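Long-range contacts in TLR1789 protein (Thermosynechococcus elongatus, PDB 2X8X), which probably takes part, as a cyanobacterial Omp85 whose N-terminal POTRA domains make up this chain, in inserting beta-barrel proteins into the outer membrane: residues G51-V56 against F71-Y76; P77-V82 against P101-T106; E93-I98 against E117-F122. One frame throughout, in Å; residues are numbered along the deposited sequence.

Contact 1 (G51-V56 against F71-Y76); sequences GFFADV and FVVRPY
The carbonyl O of Arg74 takes two backbone N-H groups of the 51-56 segment: Ala54 N at 2.7 Å, in a bond bent at hydrogen (132°), and Asp55 N in a weaker, longer bond. With both residues facing Arg74, this is a classic beta bulge, and it shifts the antiparallel register by one residue. Arg74 N returns a bond to Asp55 O (3.1 Å); beyond the bulge Tyr76 N reaches Phe52 O at 2.9 Å with an N-H...O angle of 163°. The Tyr76 ring lies along the 51-54 backbone: Ala54 N sits over the ring centre, Phe53 C over the rim of that same face, and Gly51 O meets the edge in plane, 3.3 Å from Tyr76 CE2. On the Arg74 side, the methyl of Ala54 lies over one guanidinium face, toward its rim, its CB 3.3 Å from Arg74 NH2. The Asp55 carboxylate stays beyond salt-bridge range, with OD2 4.4 Å from Arg74 NH1. Phe53, its CG beside the backbone N (chi1 -55°), turns one ring face to Val73 CG2, while Val73 CG1 comes to 3.3 Å from Phe53 CE1. Leu19 and Val23 of helix 17-26 also pack on Phe53. By accepting from both residues, Arg74 O absorbs the extra residue of the bulge, so that hairpin pairing continues on past it.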
loop_
_atom_site.group_PDB
_atom_site.type_symbol
_atom_site.label_atom_id
_atom_site.label_comp_id
_atom_site.label_asym_id
_atom_site.label_seq_id
_atom_site.Cartn_x
_atom_site.Cartn_y
_atom_site.Cartn_z
ATOM N N GLY A 51 5.751 11.409 -11.728
ATOM C CA GLY A 51 5.000 10.185 -11.440
ATOM C C GLY A 51 4.347 9.535 -12.644
ATOM O O GLY A 51 3.777 8.463 -12.490
ATOM N N PHE A 52 4.463 10.154 -13.821
ATOM C CA PHE A 52 3.850 9.589 -15.045
ATOM C C PHE A 52 4.733 8.647 -15.864
ATOM O O PHE A 52 4.273 8.087 -16.876
ATOM C CB PHE A 52 3.407 10.719 -16.015
ATOM C CG PHE A 52 2.300 11.588 -15.507
ATOM C CD1 PHE A 52 0.976 11.135 -15.521
ATOM C CD2 PHE A 52 2.578 12.880 -15.022
ATOM C CE1 PHE A 52 -0.060 11.929 -15.043
ATOM C CE2 PHE A 52 1.546 13.717 -14.540
ATOM C CZ PHE A 52 0.217 13.247 -14.574
ATOM N N PHE A 53 6.004 8.475 -15.500
ATOM C CA PHE A 53 6.942 7.838 -16.450
ATOM C C PHE A 53 7.638 6.639 -15.884
ATOM O O PHE A 53 8.161 6.699 -14.772
ATOM C CB PHE A 53 7.978 8.871 -16.973
ATOM C CG PHE A 53 7.331 10.085 -17.574
ATOM C CD1 PHE A 53 6.828 10.053 -18.870
ATOM C CD2 PHE A 53 7.198 11.248 -16.841
ATOM C CE1 PHE A 53 6.186 11.171 -19.420
ATOM C CE2 PHE A 53 6.569 12.360 -17.388
ATOM C CZ PHE A 53 6.086 12.349 -18.669
ATOM N N ALA A 54 7.609 5.539 -16.634
ATOM C CA ALA A 54 8.351 4.350 -16.227
ATOM C C ALA A 54 9.857 4.513 -16.423
ATOM O O ALA A 54 10.659 3.816 -15.761
ATOM C CB ALA A 54 7.863 3.105 -17.025
ATOM N N ASP A 55 10.260 5.393 -17.345
ATOM C CA ASP A 55 11.627 5.450 -17.750
ATOM C C ASP A 55 11.840 6.816 -18.391
ATOM O O ASP A 55 10.937 7.359 -19.012
ATOM C CB ASP A 55 11.970 4.323 -18.753
ATOM C CG ASP A 55 13.476 4.035 -18.799
ATOM O OD1 ASP A 55 14.285 4.810 -18.222
ATOM O OD2 ASP A 55 13.864 3.032 -19.431
ATOM N N VAL A 56 12.998 7.417 -18.113
ATOM C CA VAL A 56 13.375 8.772 -18.610
ATOM C C VAL A 56 14.878 8.705 -18.953
ATOM O O VAL A 56 15.692 8.343 -18.059
ATOM C CB VAL A 56 13.152 9.869 -17.547
ATOM C CG1 VAL A 56 13.434 11.295 -18.167
ATOM C CG2 VAL A 56 11.688 9.826 -16.976
ATOM N N PHE A 71 14.886 14.333 -24.778
ATOM C CA PHE A 71 14.413 13.631 -23.606
ATOM C C PHE A 71 13.554 12.435 -24.018
ATOM O O PHE A 71 12.448 12.627 -24.475
ATOM C CB PHE A 71 13.665 14.608 -22.713
ATOM C CG PHE A 71 14.586 15.513 -21.965
ATOM C CD1 PHE A 71 14.768 16.846 -22.353
ATOM C CD2 PHE A 71 15.309 15.013 -20.860
ATOM C CE1 PHE A 71 15.655 17.672 -21.612
ATOM C CE2 PHE A 71 16.176 15.795 -20.135
ATOM C CZ PHE A 71 16.331 17.164 -20.497
ATOM N N VAL A 72 14.060 11.217 -23.866
ATOM C CA VAL A 72 13.212 10.058 -24.245
ATOM C C VAL A 72 12.472 9.541 -22.998
ATOM O O VAL A 72 13.101 9.160 -22.030
ATOM C CB VAL A 72 14.024 8.897 -24.875
ATOM C CG1 VAL A 72 13.058 7.862 -25.530
ATOM C CG2 VAL A 72 14.994 9.446 -25.944
ATOM N N VAL A 73 11.150 9.493 -23.104
ATOM C CA VAL A 73 10.268 9.263 -22.012
ATOM C C VAL A 73 9.385 8.076 -22.407
ATOM O O VAL A 73 9.073 7.927 -23.590
ATOM C CB VAL A 73 9.535 10.574 -21.902
ATOM C CG1 VAL A 73 8.067 10.523 -22.100
ATOM C CG2 VAL A 73 10.099 11.436 -20.788
ATOM N N ARG A 74 9.044 7.212 -21.419
ATOM C CA ARG A 74 8.223 6.003 -21.606
ATOM C C ARG A 74 7.190 6.110 -20.464
ATOM O O ARG A 74 7.534 5.899 -19.301
ATOM C CB ARG A 74 9.086 4.722 -21.461
ATOM C CG ARG A 74 8.320 3.452 -21.763
ATOM C CD ARG A 74 9.262 2.199 -21.681
ATOM N NE ARG A 74 8.476 1.430 -20.767
ATOM C CZ ARG A 74 8.828 0.919 -19.599
ATOM N NH1 ARG A 74 10.084 0.873 -19.169
ATOM N NH2 ARG A 74 7.859 0.368 -18.915
ATOM N N PRO A 75 6.021 6.643 -20.771
ATOM C CA PRO A 75 4.982 6.840 -19.818
ATOM C C PRO A 75 4.457 5.482 -19.314
ATOM O O PRO A 75 4.579 4.429 -20.032
ATOM C CB PRO A 75 3.873 7.464 -20.635
ATOM C CG PRO A 75 4.627 8.023 -21.942
ATOM C CD PRO A 75 5.703 7.118 -22.130
ATOM N N TYR A 76 3.842 5.503 -18.137
ATOM C CA TYR A 76 3.076 4.337 -17.718
ATOM C C TYR A 76 1.887 4.290 -18.702
ATOM O O TYR A 76 1.602 5.297 -19.306
ATOM C CB TYR A 76 2.567 4.455 -16.269
ATOM C CG TYR A 76 3.694 4.474 -15.243
ATOM C CD1 TYR A 76 4.486 3.333 -15.016
ATOM C CD2 TYR A 76 3.952 5.604 -14.487
ATOM C CE1 TYR A 76 5.559 3.338 -14.102
ATOM C CE2 TYR A 76 4.983 5.608 -13.582
ATOM C CZ TYR A 76 5.797 4.463 -13.400
ATOM O OH TYR A 76 6.847 4.501 -12.461
#

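Contact 2 (P77-V82 against P101-T106); sequences PVLRAV and PQIGRT
Leu79 and the type II beta turn from Gln102 to Arg105 form the centre of this contact, in the second POTRA domain, where the chain entering strand 81-85 meets the loop between helices 92-99 and 109-125. Two backbone hydrogen bonds join them. Leu79 N gives to Arg105 O at 2.9 Å, almost straight at hydrogen (172°). Leu79 O in turn receives Gly104 N at 2.7 Å. One residue of the 77-82 segment thus pairs through both its N-H and its C=O with the turn. Gly104 has a positive phi (97°), a conformation suited to glycine at this turn position.

The van der Waals contacts centre on Leu79. With CG anti to the backbone N (chi1 179°), it extends its side chain toward the start of the turn, where CD2 lies 3.6 Å from Gln102 CB and 4.3 Å from Ile103 CG1. Val145 of strand 144-150 also packs on Leu79. The Ile103 CG2 methyl lies against two carbonyl oxygens, those of Leu79 and Arg80, and is 3.8 Å from Arg80 O.

Two arginines lie at the borders. Arg105 makes a salt bridge through NH2 to Glu111 of helix 109-125, and its NH1 has a weak bond to Pro101 O. The other, Arg80, is involved in a methyl contact: Val78 CG1 touches two groups, lying over the centre of the Arg80 guanidinium face and, across the contact, coming to 3.3 Å from Gly104 C.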
loop_
_atom_site.group_PDB
_atom_site.type_symbol
_atom_site.label_atom_id
_atom_site.label_comp_id
_atom_site.label_asym_id
_atom_site.label_seq_id
_atom_site.Cartn_x
_atom_site.Cartn_y
_atom_site.Cartn_z
ATOM N N PRO A 77 1.225 3.118 -18.861
ATOM C CA PRO A 77 0.079 2.934 -19.758
ATOM C C PRO A 77 -1.099 3.751 -19.259
ATOM O O PRO A 77 -1.133 4.149 -18.072
ATOM C CB PRO A 77 -0.313 1.452 -19.550
ATOM C CG PRO A 77 0.804 0.802 -18.784
ATOM C CD PRO A 77 1.604 1.881 -18.121
ATOM N N VAL A 78 -2.085 3.983 -20.123
ATOM C CA VAL A 78 -3.362 4.534 -19.685
ATOM C C VAL A 78 -3.990 3.505 -18.725
ATOM O O VAL A 78 -3.993 2.307 -19.003
ATOM C CB VAL A 78 -4.308 4.856 -20.856
ATOM C CG1 VAL A 78 -5.712 5.214 -20.352
ATOM C CG2 VAL A 78 -3.763 6.088 -21.636
ATOM N N LEU A 79 -4.460 3.978 -17.586
ATOM C CA LEU A 79 -5.031 3.070 -16.603
ATOM C C LEU A 79 -6.415 2.559 -17.010
ATOM O O LEU A 79 -7.353 3.370 -17.229
ATOM C CB LEU A 79 -5.114 3.813 -15.231
ATOM C CG LEU A 79 -5.717 2.955 -14.106
ATOM C CD1 LEU A 79 -4.777 1.731 -13.788
ATOM C CD2 LEU A 79 -5.937 3.774 -12.851
ATOM N N ARG A 80 -6.578 1.232 -17.087
ATOM C CA ARG A 80 -7.877 0.652 -17.475
ATOM C C ARG A 80 -8.644 -0.038 -16.336
ATOM O O ARG A 80 -9.875 -0.179 -16.402
ATOM C CB ARG A 80 -7.688 -0.411 -18.561
ATOM C CG ARG A 80 -7.005 0.118 -19.801
ATOM C CD ARG A 80 -7.809 1.216 -20.474
ATOM N NE ARG A 80 -7.047 1.698 -21.639
ATOM C CZ ARG A 80 -7.450 2.694 -22.405
ATOM N NH1 ARG A 80 -8.585 3.341 -22.107
ATOM N NH2 ARG A 80 -6.690 3.063 -23.418
ATOM N N ALA A 81 -7.928 -0.495 -15.317
ATOM C CA ALA A 81 -8.582 -1.216 -14.214
ATOM C C ALA A 81 -7.620 -1.392 -13.082
ATOM O O ALA A 81 -6.349 -1.435 -13.279
ATOM C CB ALA A 81 -9.066 -2.684 -14.696
ATOM N N VAL A 82 -8.193 -1.497 -11.861
ATOM C CA VAL A 82 -7.336 -1.839 -10.706
ATOM C C VAL A 82 -8.069 -3.011 -10.070
ATOM O O VAL A 82 -9.262 -2.911 -9.868
ATOM C CB VAL A 82 -7.224 -0.705 -9.687
ATOM C CG1 VAL A 82 -6.283 -1.114 -8.488
ATOM C CG2 VAL A 82 -6.703 0.598 -10.390
ATOM N N PRO A 101 -11.766 7.737 -10.585
ATOM C CA PRO A 101 -11.359 9.020 -11.196
ATOM C C PRO A 101 -10.087 8.948 -12.075
ATOM O O PRO A 101 -9.830 9.848 -12.909
ATOM C CB PRO A 101 -11.121 9.934 -9.995
ATOM C CG PRO A 101 -12.159 9.396 -8.878
ATOM C CD PRO A 101 -11.970 7.855 -9.108
ATOM N N GLN A 102 -9.311 7.889 -11.879
ATOM C CA GLN A 102 -8.024 7.706 -12.564
ATOM C C GLN A 102 -8.107 6.900 -13.872
ATOM O O GLN A 102 -7.119 6.859 -14.661
ATOM C CB GLN A 102 -7.024 7.000 -11.619
ATOM C CG GLN A 102 -6.694 7.847 -10.406
ATOM C CD GLN A 102 -5.762 7.134 -9.419
ATOM O OE1 GLN A 102 -6.071 7.067 -8.214
ATOM N NE2 GLN A 102 -4.662 6.601 -9.899
ATOM N N ILE A 103 -9.241 6.226 -14.070
ATOM C CA ILE A 103 -9.342 5.239 -15.168
ATOM C C ILE A 103 -9.477 6.043 -16.470
ATOM O O ILE A 103 -10.147 7.060 -16.449
ATOM C CB ILE A 103 -10.511 4.261 -14.904
ATOM C CG1 ILE A 103 -10.034 3.189 -13.882
ATOM C CG2 ILE A 103 -10.887 3.500 -16.218
ATOM C CD1 ILE A 103 -11.071 2.731 -12.973
ATOM N N GLY A 104 -8.743 5.702 -17.548
ATOM C CA GLY A 104 -8.835 6.403 -18.814
ATOM C C GLY A 104 -7.781 7.459 -19.045
ATOM O O GLY A 104 -7.780 8.088 -20.128
ATOM N N ARG A 105 -6.839 7.661 -18.097
ATOM C CA ARG A 105 -5.702 8.543 -18.402
ATOM C C ARG A 105 -4.474 7.855 -17.972
ATOM O O ARG A 105 -4.540 6.870 -17.243
ATOM C CB ARG A 105 -5.760 9.869 -17.634
ATOM C CG ARG A 105 -7.055 10.207 -16.997
ATOM C CD ARG A 105 -6.875 11.639 -16.439
ATOM N NE ARG A 105 -6.225 11.599 -15.132
ATOM C CZ ARG A 105 -6.910 11.499 -14.003
ATOM N NH1 ARG A 105 -8.239 11.495 -14.100
ATOM N NH2 ARG A 105 -6.293 11.457 -12.810
ATOM N N THR A 106 -3.337 8.367 -18.398
ATOM C CA THR A 106 -2.076 7.761 -18.106
ATOM C C THR A 106 -2.018 7.532 -16.582
ATOM O O THR A 106 -2.391 8.425 -15.793
ATOM C CB THR A 106 -0.961 8.790 -18.407
ATOM O OG1 THR A 106 -0.989 9.041 -19.800
ATOM C CG2 THR A 106 0.458 8.235 -18.004
#

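Contact 3 (E93-I98 against E117-F122); sequences EKVNEI and EKINTF
Lys94 is the first residue of segment 93-98 to meet segment 117-122: its aliphatic CE comes within 4.3 Å of Phe122 CD1, oblique to the ring. The ammonium group beyond CE makes a long salt bridge with Glu97 one turn on, NZ to OE2 3.8 Å, so the lysine offers carbon to the aromatic ring and charge to its own helix. Val95 adds a looser apolar touch, CG2 to Ile119 CD1 at 4.4 Å; the same valine also packs on Val82 and Val84 of strand 81-85, beneath the helix.

Ile98 carries the largest share of the contact, and its two branches have different partners. CG2, anti to the backbone N, meets the aliphatic part of Lys118, 3.6 Å from CE and 3.8 Å from CB. The bend at chi3 (-75°) of Lys118 lays CE alongside the isoleucine, and the two side chains lie side by side, pointing opposite ways. The other branch ends in CD1, which lies 3.8 Å from Ile119 CG1, the isoleucine chains running nearly perpendicular.

Ile119 also reaches Val133 of strand 132-139, joining the helix contact to the sheet. The short segments run at 135° between their N-to-C directions, their axes 10.7 Å apart at the closest, a wide spacing bridged mainly by side chains. Two helices, here 92-99 and 109-125, in a roughly antiparallel pair laid on a three-stranded mixed sheet are the characteristic architecture of a POTRA domain.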
loop_
_atom_site.group_PDB
_atom_site.type_symbol
_atom_site.label_atom_id
_atom_site.label_comp_id
_atom_site.label_asym_id
_atom_site.label_seq_id
_atom_site.Cartn_x
_atom_site.Cartn_y
_atom_site.Cartn_z
ATOM N N GLU A 93 -15.687 -4.049 -5.816
ATOM C CA GLU A 93 -16.477 -2.847 -6.167
ATOM C C GLU A 93 -16.015 -1.557 -5.458
ATOM O O GLU A 93 -16.106 -0.451 -6.010
ATOM C CB GLU A 93 -17.967 -3.040 -5.876
ATOM C CG GLU A 93 -18.707 -3.996 -6.828
ATOM C CD GLU A 93 -18.320 -5.468 -6.590
ATOM O OE1 GLU A 93 -18.244 -5.911 -5.400
ATOM O OE2 GLU A 93 -18.076 -6.180 -7.598
ATOM N N LYS A 94 -15.607 -1.690 -4.197
ATOM C CA LYS A 94 -15.067 -0.541 -3.451
ATOM C C LYS A 94 -13.733 -0.072 -4.053
ATOM O O LYS A 94 -13.462 1.114 -4.160
ATOM C CB LYS A 94 -14.885 -0.946 -1.965
ATOM C CG LYS A 94 -14.334 0.127 -1.076
ATOM C CD LYS A 94 -15.168 1.380 -1.156
ATOM C CE LYS A 94 -14.599 2.400 -0.196
ATOM N NZ LYS A 94 -15.696 3.236 0.271
ATOM N N VAL A 95 -12.884 -1.031 -4.420
ATOM C CA VAL A 95 -11.644 -0.738 -5.164
ATOM C C VAL A 95 -11.936 0.012 -6.460
ATOM O O VAL A 95 -11.281 1.040 -6.733
ATOM C CB VAL A 95 -10.777 -2.017 -5.413
ATOM C CG1 VAL A 95 -9.740 -1.718 -6.427
ATOM C CG2 VAL A 95 -10.109 -2.486 -4.121
ATOM N N ASN A 96 -12.976 -0.405 -7.196
ATOM C CA ASN A 96 -13.356 0.241 -8.482
ATOM C C ASN A 96 -13.797 1.667 -8.239
ATOM O O ASN A 96 -13.423 2.605 -8.968
ATOM C CB ASN A 96 -14.500 -0.489 -9.231
ATOM C CG ASN A 96 -14.117 -1.887 -9.735
ATOM O OD1 ASN A 96 -15.001 -2.750 -9.967
ATOM N ND2 ASN A 96 -12.833 -2.136 -9.914
ATOM N N GLU A 97 -14.588 1.854 -7.190
ATOM C CA GLU A 97 -14.997 3.212 -6.805
ATOM C C GLU A 97 -13.810 4.127 -6.372
ATOM O O GLU A 97 -13.705 5.280 -6.799
ATOM C CB GLU A 97 -16.070 3.062 -5.742
ATOM C CG GLU A 97 -16.380 4.253 -4.874
ATOM C CD GLU A 97 -17.298 3.840 -3.696
ATOM O OE1 GLU A 97 -17.818 2.670 -3.700
ATOM O OE2 GLU A 97 -17.497 4.684 -2.781
ATOM N N ILE A 98 -12.913 3.648 -5.515
ATOM C CA ILE A 98 -11.699 4.444 -5.158
ATOM C C ILE A 98 -10.881 4.932 -6.369
ATOM O O ILE A 98 -10.513 6.112 -6.463
ATOM C CB ILE A 98 -10.786 3.648 -4.133
ATOM C CG1 ILE A 98 -11.504 3.557 -2.803
ATOM C CG2 ILE A 98 -9.328 4.253 -4.008
ATOM C CD1 ILE A 98 -10.925 2.419 -1.922
ATOM N N GLU A 117 -3.581 4.736 -0.259
ATOM C CA GLU A 117 -3.865 5.331 1.063
ATOM C C GLU A 117 -5.366 5.355 1.409
ATOM O O GLU A 117 -5.731 5.198 2.571
ATOM C CB GLU A 117 -3.293 6.736 1.249
ATOM C CG GLU A 117 -1.766 6.778 1.321
ATOM C CD GLU A 117 -1.120 5.533 2.081
ATOM O OE1 GLU A 117 -1.515 5.189 3.251
ATOM O OE2 GLU A 117 -0.177 4.900 1.504
ATOM N N LYS A 118 -6.224 5.533 0.411
ATOM C CA LYS A 118 -7.674 5.403 0.638
ATOM C C LYS A 118 -8.058 4.003 1.056
ATOM O O LYS A 118 -8.987 3.792 1.862
ATOM C CB LYS A 118 -8.426 5.787 -0.645
ATOM C CG LYS A 118 -8.591 7.355 -0.685
ATOM C CD LYS A 118 -9.362 7.748 -1.954
ATOM C CE LYS A 118 -8.391 7.607 -3.191
ATOM N NZ LYS A 118 -7.695 8.799 -3.860
ATOM N N ILE A 119 -7.395 3.012 0.485
ATOM C CA ILE A 119 -7.730 1.620 0.911
ATOM C C ILE A 119 -7.326 1.408 2.406
ATOM O O ILE A 119 -8.083 0.841 3.205
ATOM C CB ILE A 119 -7.040 0.608 -0.010
ATOM C CG1 ILE A 119 -7.705 0.551 -1.378
ATOM C CG2 ILE A 119 -7.004 -0.777 0.671
ATOM C CD1 ILE A 119 -6.767 -0.264 -2.401
ATOM N N ASN A 120 -6.133 1.836 2.768
ATOM C CA ASN A 120 -5.606 1.625 4.154
ATOM C C ASN A 120 -6.447 2.409 5.120
ATOM O O ASN A 120 -6.664 1.971 6.248
ATOM C CB ASN A 120 -4.147 2.068 4.258
ATOM C CG ASN A 120 -3.206 1.194 3.407
ATOM O OD1 ASN A 120 -3.561 0.055 3.051
ATOM N ND2 ASN A 120 -2.004 1.707 3.094
ATOM N N THR A 121 -6.975 3.565 4.670
ATOM C CA THR A 121 -7.901 4.333 5.497
ATOM C C THR A 121 -9.240 3.616 5.625
ATOM O O THR A 121 -9.815 3.594 6.700
ATOM C CB THR A 121 -8.121 5.790 4.957
ATOM O OG1 THR A 121 -6.859 6.447 4.924
ATOM C CG2 THR A 121 -9.051 6.565 5.844
ATOM N N PHE A 122 -9.748 3.018 4.560
ATOM C CA PHE A 122 -10.940 2.193 4.699
ATOM C C PHE A 122 -10.751 1.106 5.787
ATOM O O PHE A 122 -11.583 0.997 6.700
ATOM C CB PHE A 122 -11.381 1.586 3.384
ATOM C CG PHE A 122 -12.371 0.444 3.543
ATOM C CD1 PHE A 122 -13.756 0.711 3.612
ATOM C CD2 PHE A 122 -11.917 -0.885 3.643
ATOM C CE1 PHE A 122 -14.700 -0.348 3.762
ATOM C CE2 PHE A 122 -12.823 -1.964 3.810
ATOM C CZ PHE A 122 -14.228 -1.700 3.870
#

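How the contacts relate
Contacts 1 and 2 lie near the surface, while contact 3, between two helices that lie on the sheet, is partly buried. Contact 1 belongs to the first POTRA repeat and contacts 2 and 3 to the second. Strand 66-75 leads on to strand 81-85, and contacts 1 and 2 touch where Tyr76 O and Phe52 CD1 pack on Thr106 CG2. Contacts 2 and 3 meet where Val82 O packs on Val95 CG1, and their segments alternate along the chain. The chemistry changes accordingly: contact 1 pairs strands by backbone bonds, contact 2 ties a turn to the chain entering a strand, and contact 3 relies on apolar side chains and the aliphatic parts of two lysines.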